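Local coordinates for GDSL-like Lipase/Acylhydrolase family protein (Neisseria meningitidis, PDB 4K7J) that probably removes O-acetyl groups from peptidoglycan as an esterase of the SGNH hydrolase family, working through a catalytic triad, at residues 28-31 / 32-36; 65-68 / 69-72; 76-80 / 81-85; 222-225 / 226-229; 259-262 / 263-267. One frame throughout, in Å; residues are numbered along the deposited sequence. Where two conformers were deposited one is given.

The five contacts follow one another along the chain in numerical order, each formed within one continuous stretch. Contact 1 closes strand 28-30, an outermost strand of the six-stranded mixed sheet. Contacts 2 and 3 lie at the start and the end of helix 68-81, with centres about 15 Å apart. Contact 4 sits in the loop between strand 208-215 and helix 231-236, and contact 5 opens helix 259-276. Contacts 4 and 5, about 15 Å between centres, touch where Thr222 CG2 packs on Lys265 CD. The centres of contacts 3 and 5 are about 35 Å apart. All five lie at strand ends, helix ends and connecting loops round the mixed sheet of the alpha/beta fold.

Contact 1 (28-31 / 32-36); sequences LTDY and GNASA
Gly32 gives its backbone N to Asp30 OD1 at 2.8 Å, just past the end of strand 28-30. This i to i+2 bond makes an Asx turn. The N-H comes from above the carboxylate plane, 55° out of it. The O of Gly32 takes part too: water 1 donates to it and to Asp30 O, so a second link spans the turn. Two residues on, Ala34 returns to the same carboxylate. Its N donates to Asp30 OD2 at 2.9 Å, on the syn lone pair of that oxygen. The CB of Ala34 lies 3.2 Å from that same OD2. The two oxygens of Asp30 are thus gripped by two backbone N-H groups, which should limit rotation of the carboxylate. The reach depends on CG standing anti to the backbone N of Asp30 (chi1 -177°). The ring of Tyr31 has Thr29 CG2 over one face, and its OH hydrogen-bonds to Arg313 NH1. Around the turn, Thr29 and Tyr31 make backbone bonds to Phe323 and Thr321, Ala34 rests on Leu371 of helix 354-373, and Tyr31 packs against helix 305-318.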
loop_
_atom_site.group_PDB
_atom_site.type_symbol
_atom_site.label_atom_id
_atom_site.label_comp_id
_atom_site.label_asym_id
_atom_site.label_seq_id
_atom_site.Cartn_x
_atom_site.Cartn_y
_atom_site.Cartn_z
ATOM N N LEU A 28 -4.110 17.063 8.125
ATOM C CA LEU A 28 -3.075 16.970 7.109
ATOM C C LEU A 28 -2.141 18.188 7.164
ATOM O O LEU A 28 -2.584 19.326 7.034
ATOM C CB LEU A 28 -3.721 16.828 5.724
ATOM C CG LEU A 28 -2.806 16.626 4.515
ATOM C CD1 LEU A 28 -1.944 15.389 4.701
ATOM C CD2 LEU A 28 -3.631 16.520 3.229
ATOM N N THR A 29 -0.852 17.947 7.362
ATOM C CA THR A 29 0.125 19.029 7.346
ATOM C C THR A 29 1.048 18.838 6.159
ATOM O O THR A 29 1.655 17.776 6.002
ATOM C CB THR A 29 0.984 19.077 8.634
ATOM O OG1 THR A 29 0.138 19.207 9.781
ATOM C CG2 THR A 29 1.955 20.253 8.581
ATOM N N ASP A 30 1.149 19.857 5.310
ATOM C CA ASP A 30 2.060 19.777 4.173
ATOM C C ASP A 30 3.378 20.491 4.447
ATOM O O ASP A 30 3.412 21.712 4.524
ATOM C CB ASP A 30 1.406 20.347 2.917
ATOM C CG ASP A 30 2.290 20.222 1.691
ATOM O OD1 ASP A 30 3.286 19.467 1.738
ATOM O OD2 ASP A 30 1.980 20.884 0.678
ATOM N N TYR A 31 4.459 19.721 4.574
ATOM C CA TYR A 31 5.793 20.273 4.809
ATOM C C TYR A 31 6.556 20.497 3.516
ATOM O O TYR A 31 7.739 20.836 3.532
ATOM C CB TYR A 31 6.604 19.360 5.723
ATOM C CG TYR A 31 6.032 19.300 7.109
ATOM C CD1 TYR A 31 6.106 20.400 7.950
ATOM C CD2 TYR A 31 5.380 18.159 7.564
ATOM C CE1 TYR A 31 5.566 20.360 9.228
ATOM C CE2 TYR A 31 4.832 18.112 8.836
ATOM C CZ TYR A 31 4.940 19.214 9.667
ATOM O OH TYR A 31 4.393 19.181 10.927
ATOM N N GLY A 32 5.877 20.260 2.400
ATOM C CA GLY A 32 6.409 20.566 1.091
ATOM C C GLY A 32 5.556 21.644 0.447
ATOM O O GLY A 32 5.049 22.540 1.123
ATOM N N ASN A 33 5.380 21.543 -0.862
ATOM C CA ASN A 33 4.654 22.551 -1.617
ATOM C C ASN A 33 3.756 21.833 -2.607
ATOM O O ASN A 33 4.035 21.805 -3.805
ATOM C CB ASN A 33 5.651 23.456 -2.348
ATOM C CG ASN A 33 5.015 24.732 -2.894
ATOM O OD1 ASN A 33 3.815 24.978 -2.716
ATOM N ND2 ASN A 33 5.832 25.556 -3.561
ATOM N N ALA A 34 2.685 21.238 -2.090
ATOM C CA ALA A 34 1.846 20.348 -2.879
ATOM C C ALA A 34 1.230 21.039 -4.090
ATOM O O ALA A 34 1.145 20.447 -5.165
ATOM C CB ALA A 34 0.763 19.714 -2.006
ATOM N N SER A 35 0.811 22.292 -3.923
ATOM C CA SER A 35 0.156 23.006 -5.017
ATOM C C SER A 35 1.112 23.225 -6.196
ATOM O O SER A 35 0.687 23.257 -7.343
ATOM C CB SER A 35 -0.472 24.326 -4.535
ATOM O OG SER A 35 0.490 25.208 -3.985
ATOM N N ALA A 36 2.406 23.335 -5.910
ATOM C CA ALA A 36 3.402 23.576 -6.954
ATOM C C ALA A 36 4.021 22.296 -7.525
ATOM O O ALA A 36 4.922 22.361 -8.368
ATOM C CB ALA A 36 4.495 24.492 -6.430
HETATM O O HOH W 1 5.340 23.819 3.967
#

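Contact 2 (65-68 / 69-72); sequences AGDF and FTDS
Asp67 OD1 accepts a hydrogen bond from Thr70 OG1 at 2.5 Å. The carboxylate uses its anti lone pair, on the side away from OD2, and the two side chains cross at about a right angle. The hydroxyl gets there because OG1 of Thr70 sits between the backbone N and the carbonyl carbon (chi1 40°). A backbone bond runs beside it, from Asp71 N to Asp67 O at 2.9 Å. Asp71 CB also comes close to that carbonyl, 3.0 Å from Asp67 O. The stretch is the link between helix 62-65 and helix 68-81. Asp67 leaves helical geometry with a positive phi of 65°, and its side chain and carbonyl then receive the first turn of the next helix. Phe68 makes a cation-pi contact with Arg98, and the ring of Phe69 meets that of Trp326.

The second shell holds the acids in place. Asp67 OD2 has a salt bridge to Arg74 and a hydrogen bond from the backbone N of Ala100. Asp71 OD1 shares Arg74, while Asp71 OD2 pairs with Lys75. These positive groups probably ease the repulsion between the two carboxylates, whose nearest oxygens, Asp67 OD2 and Asp71 OD1, are 4.7 Å apart.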
loop_
_atom_site.group_PDB
_atom_site.type_symbol
_atom_site.label_atom_id
_atom_site.label_comp_id
_atom_site.label_asym_id
_atom_site.label_seq_id
_atom_site.Cartn_x
_atom_site.Cartn_y
_atom_site.Cartn_z
ATOM N N ALA A 65 -2.785 -3.956 5.446
ATOM C CA ALA A 65 -2.924 -5.320 4.938
ATOM C C ALA A 65 -4.356 -5.880 4.982
ATOM O O ALA A 65 -4.677 -6.823 4.256
ATOM C CB ALA A 65 -1.933 -6.271 5.654
ATOM N N GLY A 66 -5.209 -5.299 5.823
ATOM C CA GLY A 66 -6.594 -5.737 5.924
ATOM C C GLY A 66 -7.455 -5.170 4.809
ATOM O O GLY A 66 -8.559 -5.647 4.556
ATOM N N ASP A 67 -6.930 -4.145 4.143
ATOM C CA ASP A 67 -7.608 -3.442 3.048
ATOM C C ASP A 67 -8.881 -2.694 3.459
ATOM O O ASP A 67 -9.526 -2.110 2.611
ATOM C CB ASP A 67 -7.886 -4.365 1.837
ATOM C CG ASP A 67 -7.839 -3.615 0.505
ATOM O OD1 ASP A 67 -7.180 -2.547 0.439
ATOM O OD2 ASP A 67 -8.452 -4.089 -0.479
ATOM N N PHE A 68 -9.252 -2.687 4.740
ATOM C CA PHE A 68 -10.446 -1.916 5.134
ATOM C C PHE A 68 -10.226 -0.400 5.052
ATOM O O PHE A 68 -11.136 0.355 4.715
ATOM C CB PHE A 68 -10.956 -2.325 6.522
ATOM C CG PHE A 68 -11.617 -3.672 6.541
ATOM C CD1 PHE A 68 -12.874 -3.850 5.977
ATOM C CD2 PHE A 68 -10.983 -4.762 7.105
ATOM C CE1 PHE A 68 -13.490 -5.096 5.989
ATOM C CE2 PHE A 68 -11.589 -6.013 7.110
ATOM C CZ PHE A 68 -12.843 -6.177 6.560
ATOM N N PHE A 69 -9.007 0.036 5.339
ATOM C CA PHE A 69 -8.658 1.455 5.282
ATOM C C PHE A 69 -8.462 1.853 3.830
ATOM O O PHE A 69 -9.089 2.788 3.333
ATOM C CB PHE A 69 -7.371 1.701 6.088
ATOM C CG PHE A 69 -6.952 3.148 6.181
ATOM C CD1 PHE A 69 -6.215 3.741 5.169
ATOM C CD2 PHE A 69 -7.248 3.899 7.307
ATOM C CE1 PHE A 69 -5.801 5.063 5.273
ATOM C CE2 PHE A 69 -6.842 5.223 7.410
ATOM C CZ PHE A 69 -6.122 5.800 6.399
ATOM N N THR A 70 -7.594 1.131 3.136
ATOM C CA THR A 70 -7.282 1.478 1.746
ATOM C C THR A 70 -8.473 1.312 0.781
ATOM O O THR A 70 -8.582 2.035 -0.202
ATOM C CB THR A 70 -6.064 0.688 1.252
ATOM O OG1 THR A 70 -6.151 -0.650 1.747
ATOM C CG2 THR A 70 -4.779 1.312 1.794
ATOM N N ASP A 71 -9.384 0.387 1.066
ATOM C CA ASP A 71 -10.521 0.212 0.173
ATOM C C ASP A 71 -11.526 1.342 0.339
ATOM O O ASP A 71 -12.225 1.706 -0.608
ATOM C CB ASP A 71 -11.212 -1.133 0.381
ATOM C CG ASP A 71 -12.308 -1.379 -0.640
ATOM O OD1 ASP A 71 -12.017 -1.322 -1.860
ATOM O OD2 ASP A 71 -13.462 -1.598 -0.223
ATOM N N SER A 72 -11.591 1.909 1.540
ATOM C CA SER A 72 -12.497 3.029 1.776
ATOM C C SER A 72 -11.950 4.251 1.047
ATOM O O SER A 72 -12.686 4.969 0.371
ATOM C CB SER A 72 -12.662 3.294 3.272
ATOM O OG SER A 72 -13.226 4.576 3.495
#

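Contact 3 (76-80 / 81-85); sequences RLQKT and WGDGG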
loop_
_atom_site.group_PDB
_atom_site.type_symbol
_atom_site.label_atom_id
_atom_site.label_comp_id
_atom_site.label_asym_id
_atom_site.label_seq_id
_atom_site.Cartn_x
_atom_site.Cartn_y
_atom_site.Cartn_z
ATOM N N ARG A 76 -13.875 6.107 -2.175
ATOM C CA ARG A 76 -14.169 7.525 -2.075
ATOM C C ARG A 76 -13.488 8.320 -3.186
ATOM O O ARG A 76 -14.142 9.065 -3.923
ATOM C CB ARG A 76 -13.738 8.052 -0.714
ATOM C CG ARG A 76 -13.702 9.557 -0.639
ATOM C CD ARG A 76 -15.074 10.151 -0.378
ATOM N NE ARG A 76 -14.951 11.525 0.087
ATOM C CZ ARG A 76 -14.817 11.871 1.362
ATOM N NH1 ARG A 76 -14.785 10.945 2.322
ATOM N NH2 ARG A 76 -14.717 13.151 1.679
ATOM N N LEU A 77 -12.176 8.159 -3.316
ATOM C CA LEU A 77 -11.432 8.941 -4.309
ATOM C C LEU A 77 -11.721 8.535 -5.763
ATOM O O LEU A 77 -11.524 9.338 -6.680
ATOM C CB LEU A 77 -9.927 8.902 -4.033
ATOM C CG LEU A 77 -9.475 9.338 -2.636
ATOM C CD1 LEU A 77 -7.966 9.298 -2.569
ATOM C CD2 LEU A 77 -10.007 10.733 -2.243
ATOM N N GLN A 78 -12.174 7.297 -5.971
ATOM C CA GLN A 78 -12.567 6.843 -7.310
ATOM C C GLN A 78 -13.883 7.483 -7.764
ATOM O O GLN A 78 -14.058 7.795 -8.942
ATOM C CB GLN A 78 -12.603 5.302 -7.406
ATOM C CG GLN A 78 -11.206 4.700 -7.659
ATOM C CD GLN A 78 -11.169 3.179 -7.747
ATOM O OE1 GLN A 78 -12.065 2.497 -7.284
ATOM N NE2 GLN A 78 -10.113 2.650 -8.342
ATOM N N LYS A 79 -14.799 7.690 -6.823
ATOM C CA LYS A 79 -16.034 8.416 -7.108
ATOM C C LYS A 79 -15.735 9.880 -7.436
ATOM O O LYS A 79 -16.298 10.457 -8.360
ATOM C CB LYS A 79 -16.989 8.319 -5.911
ATOM C CG LYS A 79 -17.695 6.982 -5.822
ATOM C CD LYS A 79 -18.618 6.797 -7.039
ATOM C CE LYS A 79 -19.456 5.527 -6.938
ATOM N NZ LYS A 79 -18.730 4.311 -7.406
ATOM N N THR A 80 -14.812 10.463 -6.688
ATOM C CA THR A 80 -14.451 11.856 -6.856
ATOM C C THR A 80 -13.687 12.121 -8.156
ATOM O O THR A 80 -13.941 13.114 -8.837
ATOM C CB THR A 80 -13.602 12.339 -5.658
ATOM O OG1 THR A 80 -14.356 12.196 -4.443
ATOM C CG2 THR A 80 -13.192 13.795 -5.831
ATOM N N TRP A 81 -12.756 11.237 -8.501
ATOM C CA TRP A 81 -11.813 11.533 -9.572
ATOM C C TRP A 81 -11.765 10.483 -10.694
ATOM O O TRP A 81 -11.027 10.637 -11.671
ATOM C CB TRP A 81 -10.424 11.775 -8.982
ATOM C CG TRP A 81 -10.304 13.041 -8.161
ATOM C CD1 TRP A 81 -10.818 14.269 -8.468
ATOM C CD2 TRP A 81 -9.634 13.194 -6.901
ATOM N NE1 TRP A 81 -10.499 15.175 -7.488
ATOM C CE2 TRP A 81 -9.778 14.542 -6.512
ATOM C CE3 TRP A 81 -8.928 12.322 -6.064
ATOM C CZ2 TRP A 81 -9.239 15.041 -5.327
ATOM C CZ3 TRP A 81 -8.392 12.818 -4.885
ATOM C CH2 TRP A 81 -8.549 14.167 -4.528
ATOM N N GLY A 82 -12.553 9.422 -10.561
ATOM C CA GLY A 82 -12.617 8.407 -11.592
ATOM C C GLY A 82 -12.071 7.057 -11.169
ATOM O O GLY A 82 -11.050 6.977 -10.489
ATOM N N ASP A 83 -12.762 5.997 -11.583
ATOM C CA ASP A 83 -12.348 4.622 -11.300
ATOM C C ASP A 83 -11.266 4.186 -12.272
ATOM O O ASP A 83 -11.568 3.683 -13.349
ATOM C CB ASP A 83 -13.542 3.664 -11.425
ATOM C CG ASP A 83 -13.209 2.236 -10.975
ATOM O OD1 ASP A 83 -12.014 1.864 -10.867
ATOM O OD2 ASP A 83 -14.158 1.471 -10.728
ATOM N N GLY A 84 -10.009 4.353 -11.882
ATOM C CA GLY A 84 -8.897 3.928 -12.714
ATOM C C GLY A 84 -8.602 2.435 -12.671
ATOM O O GLY A 84 -7.653 1.979 -13.300
ATOM N N GLY A 85 -9.404 1.675 -11.934
ATOM C CA GLY A 85 -9.201 0.239 -11.828
ATOM C C GLY A 85 -8.703 -0.230 -10.466
ATOM O O GLY A 85 -8.486 0.567 -9.535
#
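Thr80 turns CG2 anti to its backbone N, beside the carbonyl carbon, and Trp81 holds CG beside its own N (chi1 -68°). The two side chains therefore run alongside each other in the same direction. The methyl CG2 of Thr80 lies over the face of the indole, 3.4 Å from the centroid of the five-membered ring of Trp81. It stands only 9° off the ring normal, a clear CH-pi contact. Leu77 also lies alongside the indole, and its CD2 approaches Trp81 CZ3 at 3.7 Å. The last turn of helix 68-81 closes with Trp81 N bonded to Leu77 O at 2.9 Å and Gly82 N bonded to Gln78 O at 2.7 Å. Gly82 then leaves the helix with positive phi (114°), a backbone shape that suits glycine.

Gln78 extends beyond CG and passes Asp83. Gln78 CG lies 3.6 Å from Gly82 O. Gln78 NE2 divides between Gly85 O, a weak bond at 2.9 Å, and Ile209 O. Asp83 OD1 accepts from Gly85 N at 2.8 Å, an Asx turn that probably restrains the carboxylate. Thr80 OG1 is hydrogen-bonded to Glu369 OE2 while its methyl lies on the indole. Gly82 and Gly84 also make backbone bonds to Ile209, so backbone and side-chain amides together join the helix exit to strand 208-215.

Contact 4 (222-225 / 226-229); sequences TQWS and KWRA
Successive i to i+3 backbone bonds wind this 3-10 turn, among them Lys226 N to Gln223 O at 3.1 Å and Trp227 N to Trp224 O at 2.9 Å. The main side-chain contact is an offset stack of two indoles. The five-membered ring of Trp224 and the six-membered ring of Trp227 have centroids 4.1 Å apart and planes 22° apart. Trp227 CH2 comes within 3.4 Å of Trp224 CD1. The CA of Trp224 lies over the same six-membered ring of Trp227, a CH-pi contact. Both indoles carry CG beside the backbone N (chi1 -73° for Trp224), and this brings the two rings together three residues apart. Their nitrogens have partners beyond the turn: Trp224 NE1 bonds to Tyr247 OH, and Trp227 NE1 to Ser113 OG.

Gln223 and Lys226 run side by side, both extended. Water 2 joins them, giving a hydrogen to Gln223 OE1 at 2.8 Å and accepting from Lys226 NZ at 2.8 Å. Gln223 OE1 also accepts from Gln220 N, and Lys226 NZ donates to Ser113 O. The 3-10 segment follows strand 208-215, and the stacked indoles pack on Ile59 of strand 53-60 in the mixed sheet. Trp224 also touches helix 259-276, so the turn is packed onto both sheet and helix of the alpha/beta fold.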
loop_
_atom_site.group_PDB
_atom_site.type_symbol
_atom_site.label_atom_id
_atom_site.label_comp_id
_atom_site.label_asym_id
_atom_site.label_seq_id
_atom_site.Cartn_x
_atom_site.Cartn_y
_atom_site.Cartn_z
ATOM N N THR A 222 11.534 -0.028 8.503
ATOM C CA THR A 222 12.922 -0.452 8.341
ATOM C C THR A 222 13.016 -1.874 7.809
ATOM O O THR A 222 14.052 -2.273 7.282
ATOM C CB THR A 222 13.726 -0.354 9.655
ATOM O OG1 THR A 222 13.122 -1.182 10.667
ATOM C CG2 THR A 222 13.788 1.093 10.131
ATOM N N GLN A 223 11.936 -2.632 7.935
ATOM C CA GLN A 223 11.944 -4.016 7.483
ATOM C C GLN A 223 11.790 -4.162 5.970
ATOM O O GLN A 223 11.690 -5.274 5.474
ATOM C CB GLN A 223 10.901 -4.851 8.229
ATOM C CG GLN A 223 11.273 -5.036 9.704
ATOM C CD GLN A 223 10.156 -5.619 10.521
ATOM O OE1 GLN A 223 8.993 -5.434 10.203
ATOM N NE2 GLN A 223 10.506 -6.339 11.585
ATOM N N TRP A 224 11.784 -3.047 5.240
ATOM C CA TRP A 224 12.019 -3.110 3.801
ATOM C C TRP A 224 13.369 -3.798 3.516
ATOM O O TRP A 224 13.591 -4.335 2.420
ATOM C CB TRP A 224 12.005 -1.714 3.175
ATOM C CG TRP A 224 10.637 -1.067 3.069
ATOM C CD1 TRP A 224 9.514 -1.371 3.790
ATOM C CD2 TRP A 224 10.269 -0.007 2.179
ATOM N NE1 TRP A 224 8.471 -0.564 3.400
ATOM C CE2 TRP A 224 8.915 0.287 2.418
ATOM C CE3 TRP A 224 10.961 0.723 1.201
ATOM C CZ2 TRP A 224 8.232 1.281 1.716
ATOM C CZ3 TRP A 224 10.284 1.710 0.508
ATOM C CH2 TRP A 224 8.929 1.978 0.765
ATOM N N SER A 225 14.266 -3.784 4.503
ATOM C CA SER A 225 15.575 -4.441 4.369
ATOM C C SER A 225 15.461 -5.964 4.139
ATOM O O SER A 225 16.385 -6.592 3.620
ATOM C CB SER A 225 16.467 -4.143 5.584
ATOM O OG SER A 225 16.054 -4.906 6.700
ATOM N N LYS A 226 14.316 -6.540 4.503
ATOM C CA LYS A 226 14.019 -7.944 4.216
ATOM C C LYS A 226 13.805 -8.208 2.730
ATOM O O LYS A 226 13.812 -9.366 2.303
ATOM C CB LYS A 226 12.742 -8.389 4.944
ATOM C CG LYS A 226 12.827 -8.491 6.462
ATOM C CD LYS A 226 11.451 -8.925 6.985
ATOM C CE LYS A 226 11.420 -9.153 8.491
ATOM N NZ LYS A 226 10.021 -9.522 8.919
ATOM N N TRP A 227 13.570 -7.149 1.955
ATOM C CA TRP A 227 13.234 -7.304 0.540
ATOM C C TRP A 227 14.511 -7.181 -0.305
ATOM O O TRP A 227 15.552 -6.779 0.208
ATOM C CB TRP A 227 12.176 -6.277 0.100
ATOM C CG TRP A 227 10.939 -6.230 0.957
ATOM C CD1 TRP A 227 10.496 -7.191 1.819
ATOM C CD2 TRP A 227 10.001 -5.151 1.046
ATOM N NE1 TRP A 227 9.341 -6.781 2.430
ATOM C CE2 TRP A 227 9.014 -5.532 1.972
ATOM C CE3 TRP A 227 9.897 -3.895 0.425
ATOM C CZ2 TRP A 227 7.930 -4.708 2.296
ATOM C CZ3 TRP A 227 8.823 -3.072 0.753
ATOM C CH2 TRP A 227 7.863 -3.479 1.691
ATOM N N ARG A 228 14.434 -7.527 -1.589
ATOM C CA ARG A 228 15.640 -7.610 -2.422
ATOM C C ARG A 228 16.373 -6.270 -2.553
ATOM O O ARG A 228 15.774 -5.213 -2.419
ATOM C CB ARG A 228 15.329 -8.216 -3.808
ATOM C CG ARG A 228 14.581 -7.302 -4.752
ATOM C CD ARG A 228 13.906 -8.095 -5.875
ATOM N NE ARG A 228 13.435 -7.225 -6.957
ATOM C CZ ARG A 228 14.162 -6.925 -8.028
ATOM N NH1 ARG A 228 15.382 -7.427 -8.154
ATOM N NH2 ARG A 228 13.677 -6.124 -8.966
ATOM N N ALA A 229 17.676 -6.325 -2.807
ATOM C CA ALA A 229 18.492 -5.105 -2.848
ATOM C C ALA A 229 17.983 -4.094 -3.884
ATOM O O ALA A 229 18.058 -2.890 -3.666
ATOM C CB ALA A 229 19.962 -5.454 -3.111
HETATM O O HOH W 2 8.015 -7.644 8.723
#

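Contact 5 (259-262 / 263-267); sequences IADT and EQKWL
Asp261 and Lys265 lie one turn apart near the start of helix 259-276, an i to i+4 pair of an alpha-helix, their side chains meeting at an angle. The lysine can be followed outward. Its CB lies 3.5 Å from Thr262 O, and CG is near Asp261 O. CD then comes alongside the carboxylate, 4.0 Å from Asp261 OD2. CE approaches OD2 more closely, at 3.4 Å. The tip, NZ, makes a long salt bridge to Asp261 OD2 at 3.7 Å. Water 3 helps to bridge the gap: it accepts from Lys265 NZ and gives a weak bond to Asp261 OD2. The chain lies extended beyond CG, which carries the ammonium past the acid. Asp261 OD1 has a separate link, since water 4 donates to it and to Gln264 OE1.

The regular i to i+4 helix bonds run through the stretch, among them Glu263 N to Ile259 O and Lys265 N to Asp261 O. Thr262 and Trp266 lie side by side, pointing the same way. The hydroxyl of Thr262 bonds to Asp258 O, and Thr262 and Glu263 both touch Met311 of helix 305-318. The carboxylate of Glu263 has a salt bridge to Arg314 of that helix. CG2 of Thr262, anti to its backbone N (chi1 -55° for OG1), meets Trp266 CD1 at 3.5 Å. That same CD1 also lies 3.2 Å from Thr262 O, which sits at the ring's edge, near its plane.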
loop_
_atom_site.group_PDB
_atom_site.type_symbol
_atom_site.label_atom_id
_atom_site.label_comp_id
_atom_site.label_asym_id
_atom_site.label_seq_id
_atom_site.Cartn_x
_atom_site.Cartn_y
_atom_site.Cartn_z
ATOM N N ILE A 259 15.359 5.514 18.600
ATOM C CA ILE A 259 14.664 6.533 17.813
ATOM C C ILE A 259 15.626 7.255 16.875
ATOM O O ILE A 259 15.317 7.480 15.711
ATOM C CB ILE A 259 13.914 7.553 18.710
ATOM C CG1 ILE A 259 12.783 6.869 19.486
ATOM C CG2 ILE A 259 13.349 8.695 17.884
ATOM C CD1 ILE A 259 11.677 6.287 18.595
ATOM N N ALA A 260 16.807 7.600 17.373
ATOM C CA ALA A 260 17.784 8.302 16.550
ATOM C C ALA A 260 18.195 7.460 15.341
ATOM O O ALA A 260 18.265 7.962 14.221
ATOM C CB ALA A 260 19.015 8.692 17.381
ATOM N N ASP A 261 18.455 6.177 15.560
ATOM C CA ASP A 261 18.807 5.315 14.437
ATOM C C ASP A 261 17.619 5.139 13.491
ATOM O O ASP A 261 17.765 5.245 12.270
ATOM C CB ASP A 261 19.296 3.942 14.894
ATOM C CG ASP A 261 19.868 3.128 13.739
ATOM O OD1 ASP A 261 20.777 3.647 13.062
ATOM O OD2 ASP A 261 19.392 2.001 13.482
ATOM N N THR A 262 16.446 4.885 14.068
ATOM C CA THR A 262 15.234 4.670 13.285
ATOM C C THR A 262 14.940 5.893 12.421
ATOM O O THR A 262 14.669 5.766 11.223
ATOM C CB THR A 262 14.024 4.368 14.184
ATOM O OG1 THR A 262 14.328 3.251 15.031
ATOM C CG2 THR A 262 12.788 4.050 13.331
ATOM N N GLU A 263 15.028 7.072 13.032
ATOM C CA GLU A 263 14.821 8.338 12.317
ATOM C C GLU A 263 15.724 8.478 11.089
ATOM O O GLU A 263 15.276 8.911 10.027
ATOM C CB GLU A 263 15.036 9.523 13.270
ATOM C CG GLU A 263 14.801 10.905 12.657
ATOM C CD GLU A 263 14.553 11.985 13.721
ATOM O OE1 GLU A 263 14.409 11.637 14.914
ATOM O OE2 GLU A 263 14.500 13.178 13.366
ATOM N N GLN A 264 16.997 8.119 11.233
ATOM C CA GLN A 264 17.925 8.208 10.107
ATOM C C GLN A 264 17.537 7.235 8.995
ATOM O O GLN A 264 17.641 7.558 7.810
ATOM C CB GLN A 264 19.370 7.942 10.547
ATOM C CG GLN A 264 20.401 8.385 9.511
ATOM C CD GLN A 264 21.834 8.114 9.942
ATOM O OE1 GLN A 264 22.117 7.121 10.619
ATOM N NE2 GLN A 264 22.749 9.001 9.552
ATOM N N LYS A 265 17.083 6.045 9.379
ATOM C CA LYS A 265 16.648 5.059 8.389
ATOM C C LYS A 265 15.409 5.535 7.664
ATOM O O LYS A 265 15.296 5.390 6.448
ATOM C CB LYS A 265 16.427 3.693 9.033
ATOM C CG LYS A 265 17.738 3.003 9.346
ATOM C CD LYS A 265 17.552 1.645 9.979
ATOM C CE LYS A 265 18.911 0.999 10.256
ATOM N NZ LYS A 265 18.761 -0.413 10.721
ATOM N N TRP A 266 14.489 6.137 8.409
ATOM C CA TRP A 266 13.276 6.683 7.807
ATOM C C TRP A 266 13.617 7.786 6.806
ATOM O O TRP A 266 13.123 7.787 5.678
ATOM C CB TRP A 266 12.323 7.205 8.889
ATOM C CG TRP A 266 11.420 6.150 9.454
ATOM C CD1 TRP A 266 11.787 5.015 10.128
ATOM C CD2 TRP A 266 9.990 6.138 9.400
ATOM N NE1 TRP A 266 10.665 4.296 10.485
ATOM C CE2 TRP A 266 9.553 4.963 10.043
ATOM C CE3 TRP A 266 9.033 7.000 8.846
ATOM C CZ2 TRP A 266 8.198 4.637 10.164
ATOM C CZ3 TRP A 266 7.690 6.672 8.972
ATOM C CH2 TRP A 266 7.290 5.502 9.623
ATOM N N LEU A 267 14.466 8.724 7.211
ATOM C CA LEU A 267 14.906 9.781 6.295
ATOM C C LEU A 267 15.571 9.203 5.048
ATOM O O LEU A 267 15.309 9.652 3.946
ATOM C CB LEU A 267 15.871 10.734 7.005
ATOM C CG LEU A 267 15.166 11.590 8.056
ATOM C CD1 LEU A 267 16.137 12.123 9.109
ATOM C CD2 LEU A 267 14.417 12.726 7.365
HETATM O O HOH W 3 16.715 0.049 12.572
HETATM O O HOH W 4 22.332 5.567 13.403
#